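PDB 2W6K: COBE from Pseudomonas aeruginosa, which takes part in the biosynthesis of cobalamin (vitamin B12) and belongs to the CbiG C-terminal family. Local coordinates for residues Leu35-Arg40 / Ala124-Asp129. Sequence-based numbering, arbitrary orientation.
Sequences LGEHGR and AKRSDD. With SO4 (sulfate ion), chain B.
E37 and R126 meet in a salt bridge, with OE2 of E37 3.0 Å from NH1 of R126. OE1 of E37 is likewise 3.0 Å from NH1 of R126 and 3.3 Å from its CD, so the acid straddles one guanidinium nitrogen and rests against the methylene before NE. The carboxylate and guanidinium planes stand 76° apart, far from coplanar; with no hydrogen bond made across the segments, the pairing is probably held mainly by charge. R126 keeps CG anti to its backbone N (chi1 -180°) and runs extended to NE, then turns about the CD-NE bond (chi4 83°), bringing NH1 to E37, whose side chain it meets at about a right angle.

The helix ends just after E37 in a Schellman motif: R40 N bonds to L35 O (2.9 Å) and G39 N to G36 O, with G39 at positive phi. The side chain of R40 adds a bond from NH2 to H38 O (2.8 Å), nearly in its guanidinium plane.

On the other segment, CB of K125 points away from segment 35-40, and NZ donates to sulfate O3 (2.9 Å) and is also hydrogen-bonded to S88 O; S101, V102 and A103 also bind this ion, probably from the crystallisation liquor.

The bridge is thus a small surface link between the C-terminal end of helix 24-37 and strand 119-127, at one edge of the sheet, where R126 also packs on L30, R33 and T34 and pairs through its backbone with I133 of strand 131-138.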
# COMPACT_ATOMS: atom_id res chain seq x y z
N LEU A 35 6.47 -8.70 -2.57
CA LEU A 35 5.67 -9.78 -2.01
C LEU A 35 6.54 -11.00 -1.72
O LEU A 35 6.40 -11.62 -0.67
CB LEU A 35 4.54 -10.16 -2.96
CG LEU A 35 3.38 -9.13 -2.92
CD1 LEU A 35 2.52 -9.32 -4.16
CD2 LEU A 35 2.52 -9.19 -1.69
N GLY A 36 7.42 -11.33 -2.67
CA GLY A 36 8.31 -12.52 -2.55
C GLY A 36 9.19 -12.42 -1.32
O GLY A 36 9.38 -13.41 -0.58
N GLU A 37 9.74 -11.23 -1.09
CA GLU A 37 10.63 -11.03 0.07
C GLU A 37 9.93 -11.39 1.36
O GLU A 37 10.55 -11.90 2.30
CB GLU A 37 11.10 -9.59 0.11
CG GLU A 37 12.08 -9.27 -0.98
CD GLU A 37 12.82 -7.98 -0.71
OE1 GLU A 37 12.18 -6.90 -0.70
OE2 GLU A 37 14.05 -8.05 -0.50
N HIS A 38 8.62 -11.11 1.41
CA HIS A 38 7.81 -11.43 2.57
C HIS A 38 7.00 -12.70 2.46
O HIS A 38 6.07 -12.92 3.24
CB HIS A 38 6.93 -10.24 2.94
CG HIS A 38 7.73 -9.07 3.41
ND1 HIS A 38 8.11 -8.04 2.57
CD2 HIS A 38 8.30 -8.80 4.61
CE1 HIS A 38 8.82 -7.16 3.26
NE2 HIS A 38 8.97 -7.61 4.49
N GLY A 39 7.35 -13.56 1.51
CA GLY A 39 6.71 -14.88 1.39
C GLY A 39 5.22 -14.78 1.18
O GLY A 39 4.45 -15.67 1.58
N ARG A 40 4.79 -13.68 0.55
CA ARG A 40 3.40 -13.50 0.13
C ARG A 40 3.23 -13.68 -1.38
O ARG A 40 4.10 -13.34 -2.15
CB ARG A 40 2.90 -12.10 0.50
CG ARG A 40 2.14 -12.01 1.82
CD ARG A 40 2.93 -12.52 2.93
NE ARG A 40 2.29 -12.41 4.24
CZ ARG A 40 2.96 -12.40 5.38
NH1 ARG A 40 2.32 -12.30 6.54
NH2 ARG A 40 4.30 -12.48 5.37
N ALA A 124 10.07 -2.20 5.88
CA ALA A 124 10.32 -1.00 5.11
C ALA A 124 9.97 -1.19 3.63
O ALA A 124 10.09 -2.29 3.07
CB ALA A 124 11.80 -0.62 5.24
N LYS A 125 9.56 -0.10 2.98
CA LYS A 125 9.19 -0.16 1.55
C LYS A 125 10.38 -0.63 0.73
O LYS A 125 11.55 -0.40 1.11
CB LYS A 125 8.77 1.21 1.08
CG LYS A 125 9.94 2.15 0.92
CD LYS A 125 9.50 3.58 0.79
CE LYS A 125 10.70 4.44 0.52
NZ LYS A 125 10.42 5.86 0.80
N ARG A 126 10.08 -1.30 -0.38
CA ARG A 126 11.10 -1.65 -1.39
C ARG A 126 11.04 -0.60 -2.51
O ARG A 126 9.96 -0.21 -2.98
CB ARG A 126 10.87 -3.07 -1.90
CG ARG A 126 11.89 -3.54 -2.95
CD ARG A 126 11.68 -5.01 -3.32
NE ARG A 126 12.71 -5.49 -4.24
CZ ARG A 126 13.92 -5.93 -3.89
NH1 ARG A 126 14.30 -5.95 -2.61
NH2 ARG A 126 14.77 -6.34 -4.83
N SER A 127 12.21 -0.14 -2.93
CA SER A 127 12.29 0.99 -3.85
C SER A 127 13.21 0.69 -5.03
O SER A 127 14.22 -0.02 -4.89
CB SER A 127 12.86 2.20 -3.10
OG SER A 127 12.01 2.54 -2.01
N ASP A 128 12.82 1.19 -6.21
CA ASP A 128 13.79 1.43 -7.29
C ASP A 128 13.75 2.90 -7.65
O ASP A 128 13.25 3.73 -6.89
CB ASP A 128 13.64 0.46 -8.46
CG ASP A 128 12.27 0.52 -9.13
OD1 ASP A 128 11.69 1.60 -9.16
OD2 ASP A 128 11.81 -0.54 -9.62
N ASP A 129 14.29 3.27 -8.80
CA ASP A 129 14.36 4.69 -9.11
C ASP A 129 13.03 5.29 -9.66
O ASP A 129 12.81 6.52 -9.66
CB ASP A 129 15.62 4.89 -9.96
CG ASP A 129 16.81 4.11 -9.38
OD1 ASP A 129 17.44 4.59 -8.41
OD2 ASP A 129 17.10 2.98 -9.85
S SO4 B . 7.20 6.83 -1.52
O1 SO4 B . 8.29 6.92 -2.55
O2 SO4 B . 6.58 8.14 -1.37
O3 SO4 B . 7.82 6.45 -0.26
O4 SO4 B . 6.24 5.86 -1.95